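Local atomic coordinates of metagenomic carboxyl esterase MGS0156 (PDB entry 5D8M), a protein that probably hydrolyses carboxylic ester bonds, as a metagenomic carboxyl esterase built on what looks like an alpha/beta-hydrolase core. Residues W130-A136 and K159-D163; P79-A85 and R333-E337. All blocks are in the same frame, centred on the assembly; numbering follows the deposited sequence.

Contact 1 (W130-A136 and K159-D163)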
# COMPACT_ATOMS: atom_id res chain seq x y z
N TRP A 130 -10.76 11.59 -5.53
CA TRP A 130 -10.68 12.75 -4.63
C TRP A 130 -9.27 12.95 -4.08
O TRP A 130 -8.52 11.99 -4.00
CB TRP A 130 -11.66 12.57 -3.47
CG TRP A 130 -13.11 12.76 -3.87
CD1 TRP A 130 -13.58 13.18 -5.08
CD2 TRP A 130 -14.25 12.54 -3.04
NE1 TRP A 130 -14.97 13.25 -5.05
CE2 TRP A 130 -15.39 12.86 -3.81
CE3 TRP A 130 -14.42 12.10 -1.73
CZ2 TRP A 130 -16.69 12.75 -3.30
CZ3 TRP A 130 -15.72 11.99 -1.23
CH2 TRP A 130 -16.82 12.32 -2.01
N GLY A 131 -8.94 14.17 -3.65
CA GLY A 131 -7.61 14.47 -3.13
C GLY A 131 -7.41 13.90 -1.73
O GLY A 131 -8.37 13.46 -1.07
N SER A 132 -6.17 13.89 -1.27
CA SER A 132 -5.84 13.32 0.03
C SER A 132 -6.50 14.06 1.22
O SER A 132 -6.88 13.41 2.17
CB SER A 132 -4.33 13.30 0.22
OG SER A 132 -3.78 12.28 -0.58
N ALA A 133 -6.63 15.39 1.16
CA ALA A 133 -7.26 16.11 2.26
C ALA A 133 -8.72 15.70 2.45
O ALA A 133 -9.19 15.49 3.58
CB ALA A 133 -7.17 17.62 2.04
N ARG A 134 -9.45 15.59 1.34
CA ARG A 134 -10.84 15.18 1.41
C ARG A 134 -10.97 13.73 1.95
O ARG A 134 -11.85 13.44 2.76
CB ARG A 134 -11.49 15.32 0.04
CG ARG A 134 -12.99 15.09 0.09
CD ARG A 134 -13.67 15.51 -1.19
NE ARG A 134 -15.13 15.56 -1.04
CZ ARG A 134 -15.95 15.94 -2.01
NH1 ARG A 134 -15.46 16.28 -3.20
NH2 ARG A 134 -17.26 15.98 -1.81
N ASN A 135 -10.08 12.84 1.52
CA ASN A 135 -10.13 11.45 1.98
C ASN A 135 -9.67 11.30 3.42
O ASN A 135 -10.16 10.44 4.15
CB ASN A 135 -9.30 10.55 1.07
CG ASN A 135 -10.02 10.23 -0.22
OD1 ASN A 135 -11.21 10.49 -0.34
ND2 ASN A 135 -9.31 9.64 -1.17
N ALA A 136 -8.71 12.13 3.82
CA ALA A 136 -8.25 12.16 5.21
C ALA A 136 -9.40 12.47 6.17
O ALA A 136 -9.47 11.90 7.26
CB ALA A 136 -7.14 13.20 5.37
N LYS A 159 -2.43 5.16 -3.04
CA LYS A 159 -2.76 6.50 -2.53
C LYS A 159 -3.37 6.47 -1.11
O LYS A 159 -3.33 7.47 -0.37
CB LYS A 159 -3.72 7.21 -3.50
CG LYS A 159 -4.05 8.66 -3.10
CD LYS A 159 -4.80 9.40 -4.21
CE LYS A 159 -5.50 10.64 -3.66
NZ LYS A 159 -6.63 10.24 -2.71
N GLY A 160 -3.93 5.33 -0.73
CA GLY A 160 -4.51 5.19 0.61
C GLY A 160 -3.50 5.45 1.71
O GLY A 160 -3.84 5.97 2.79
N ALA A 161 -2.25 5.10 1.44
CA ALA A 161 -1.20 5.31 2.42
C ALA A 161 -1.01 6.79 2.73
O ALA A 161 -0.81 7.16 3.87
CB ALA A 161 0.13 4.70 1.93
N VAL A 162 -1.08 7.64 1.71
CA VAL A 162 -0.83 9.04 1.98
C VAL A 162 -2.10 9.76 2.35
O VAL A 162 -2.03 10.76 3.05
CB VAL A 162 -0.13 9.72 0.80
CG1 VAL A 162 1.26 9.09 0.63
CG2 VAL A 162 -0.92 9.57 -0.48
N ASP A 163 -3.27 9.23 1.95
CA ASP A 163 -4.53 9.66 2.55
C ASP A 163 -4.42 9.52 4.09
O ASP A 163 -4.76 10.43 4.83
CB ASP A 163 -5.72 8.82 2.03
CG ASP A 163 -6.09 9.11 0.57
OD1 ASP A 163 -5.59 10.08 -0.06
OD2 ASP A 163 -6.94 8.33 0.05

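Contact 2 (P79-A85 and R333-E337)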
# COMPACT_ATOMS: atom_id res chain seq x y z
N PRO A 79 3.94 -17.14 16.02
CA PRO A 79 2.57 -17.34 16.51
C PRO A 79 1.67 -17.82 15.39
O PRO A 79 1.64 -17.20 14.33
CB PRO A 79 2.15 -15.94 16.98
CG PRO A 79 3.45 -15.18 17.16
CD PRO A 79 4.36 -15.73 16.10
N LEU A 80 0.95 -18.91 15.60
CA LEU A 80 0.11 -19.45 14.53
C LEU A 80 -1.30 -19.75 15.02
O LEU A 80 -2.09 -20.41 14.34
CB LEU A 80 0.76 -20.70 13.93
CG LEU A 80 2.01 -20.37 13.11
CD1 LEU A 80 2.83 -21.62 12.76
CD2 LEU A 80 1.62 -19.60 11.82
N GLY A 81 -1.62 -19.26 16.21
CA GLY A 81 -2.95 -19.42 16.76
C GLY A 81 -3.77 -18.16 16.59
O GLY A 81 -3.42 -17.28 15.83
N VAL A 82 -4.89 -18.11 17.29
CA VAL A 82 -5.82 -17.00 17.18
C VAL A 82 -5.37 -15.87 18.09
O VAL A 82 -5.14 -16.06 19.30
CB VAL A 82 -7.26 -17.42 17.56
CG1 VAL A 82 -8.19 -16.21 17.56
CG2 VAL A 82 -7.77 -18.52 16.61
N SER A 83 -5.27 -14.68 17.52
CA SER A 83 -4.90 -13.51 18.30
C SER A 83 -6.02 -13.10 19.24
O SER A 83 -7.19 -13.16 18.88
CB SER A 83 -4.54 -12.33 17.39
OG SER A 83 -4.33 -11.16 18.17
N THR A 84 -5.64 -12.70 20.45
CA THR A 84 -6.60 -12.13 21.37
C THR A 84 -6.21 -10.68 21.72
O THR A 84 -6.66 -10.14 22.71
CB THR A 84 -6.73 -12.99 22.68
OG1 THR A 84 -5.43 -13.21 23.25
CG2 THR A 84 -7.38 -14.36 22.37
N ALA A 85 -5.39 -10.06 20.88
CA ALA A 85 -4.91 -8.68 21.13
C ALA A 85 -5.96 -7.58 20.90
O ALA A 85 -5.74 -6.42 21.23
CB ALA A 85 -3.69 -8.40 20.26
N ARG A 333 0.43 -10.25 12.19
CA ARG A 333 1.22 -10.94 13.20
C ARG A 333 2.54 -10.22 13.48
O ARG A 333 2.99 -10.19 14.63
CB ARG A 333 1.49 -12.40 12.78
CG ARG A 333 0.22 -13.26 12.78
CD ARG A 333 0.58 -14.72 12.85
NE ARG A 333 -0.54 -15.61 12.57
CZ ARG A 333 -1.38 -16.09 13.49
NH1 ARG A 333 -1.25 -15.74 14.78
NH2 ARG A 333 -2.35 -16.91 13.11
N TYR A 334 3.16 -9.64 12.44
CA TYR A 334 4.41 -8.89 12.62
C TYR A 334 4.14 -7.67 13.50
O TYR A 334 4.87 -7.39 14.45
CB TYR A 334 5.03 -8.44 11.27
CG TYR A 334 6.38 -7.78 11.44
CD1 TYR A 334 6.49 -6.46 11.91
CD2 TYR A 334 7.56 -8.46 11.14
CE1 TYR A 334 7.73 -5.86 12.10
CE2 TYR A 334 8.80 -7.85 11.32
CZ TYR A 334 8.87 -6.56 11.80
OH TYR A 334 10.09 -5.96 11.99
N VAL A 335 3.09 -6.92 13.17
CA VAL A 335 2.81 -5.68 13.90
C VAL A 335 2.40 -5.98 15.35
O VAL A 335 2.90 -5.34 16.29
CB VAL A 335 1.72 -4.83 13.19
CG1 VAL A 335 1.38 -3.59 14.02
CG2 VAL A 335 2.20 -4.42 11.82
N GLU A 336 1.54 -6.98 15.55
CA GLU A 336 1.19 -7.38 16.92
C GLU A 336 2.44 -7.76 17.72
O GLU A 336 2.59 -7.38 18.88
CB GLU A 336 0.21 -8.55 16.94
CG GLU A 336 -0.08 -9.02 18.38
CD GLU A 336 -1.06 -10.18 18.45
OE1 GLU A 336 -1.81 -10.41 17.47
OE2 GLU A 336 -1.07 -10.86 19.50
N GLU A 337 3.33 -8.52 17.09
CA GLU A 337 4.58 -8.89 17.74
C GLU A 337 5.44 -7.65 18.01
O GLU A 337 6.02 -7.51 19.09
CB GLU A 337 5.36 -9.89 16.88
CG GLU A 337 6.70 -10.34 17.48
CD GLU A 337 7.40 -11.40 16.63
OE1 GLU A 337 8.06 -11.03 15.63
OE2 GLU A 337 7.29 -12.61 16.96
O HOH W 1 -2.63 -12.55 20.85

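Contact 1 (W130-A136 and K159-D163)
Ser-132 and Asp-163 mark the closest backbone approach, their CA atoms 4.6 Å apart, where the segments 132-136 and 159-163 of helices 132-143 and 159-170 cross, their short axes 9.3 Å apart and at 69°. Gly-131 occupies the N-cap of the first helix. Asp-163 carries the contact, both carboxylate oxygens being bound from across the interface. The hydroxyl of Ser-132 donates from OG to Asp-163 OD1 (2.9 Å), nearly along the C-O axis, while Lys-159 NZ forms a salt bridge with the same OD1 at 2.9 Å, on the syn lone pair of that oxygen. Helix 159-170 directly follows strand 151-157, consistent with the strand-turn-helix of the nucleophile elbow of alpha/beta hydrolases. The lysine runs extended until its last bond bends (chi4 -67°), which brings NZ within 2.9 Å of Trp-130 O for a second hydrogen bond. Asn-135 ND2 meets Asp-163 OD2 at 3.0 Å from above the carboxylate plane, the amide and carboxylate being turned 76° apart. A bond from the Gly-127 backbone N to Asn-135 OD1 fixes which way the amide faces. One residue further along the helix, Ala-136 CB rests 3.7 Å from Asp-163 O.

Contact 2 (P79-A85 and R333-E337)
Arg-333 reaches from the C-terminal helix 324-338 to the backbone of the loop 79-85, which leads into strand 87-92 of the parallel sheet of this probable alpha/beta hydrolase. The same helix lays Val-335 on strand 178-184, so the loop runs past its outer, more exposed flank. The arginine is extended from CG to NE, and its last turn (chi4 -90°) sets the guanidinium across the line of the chain. Its end then faces Gly-81 O, gripped by both NH1 and NH2 at 2.9 Å each. The acceptor lies in the guanidinium plane, whereas the two nitrogens approach it from opposite faces of the carbonyl plane. Pro-79 O sits over one face of the group, where Leu-80 CA also lies, 3.7 Å above the plane and toward the rim. NE is taken by a salt bridge to Glu-329, which helps fix the group's rotation. A leucine in place of Arg-333 would probably leave Gly-81 O without its two donors and Glu-329 without its charged mate. One turn on, Glu-336 stretches out with CG anti to the backbone N (chi1 176°) and receives Ser-83 OG at OE1 (2.7 Å), on the syn side but 35° out of the carboxylate plane; OE1 is also bonded to Tyr-119 OH. Ser-83 OG in turn accepts from Ala-85 N at 3.1 Å, closing an ST turn. A water bridges the remaining oxygen to the loop, donating to Glu-336 OE2 (2.7 Å) and accepting from Thr-84 N (3.0 Å).

Both segments of contact 1 fall, in sequence, between the two of contact 2: 79-85 comes first, then 130-136 and 159-163, and 333-337 follows near the C-terminus. Their centres lie 29 Å apart and their nearest atoms about 14 Å, so they do not meet. The common element is the parallel sheet. Segment 79-85 enters strand 87-92, which lies between strand 151-157, feeding helix 159-170, and the edge strand 120-123, which precedes helix 132-143. Contact 1 thus joins two successive helices in a buried region beside the probable catalytic turn, whereas contact 2 ties the last helix to an early loop at the surface, joining parts that are about 250 residues apart in sequence.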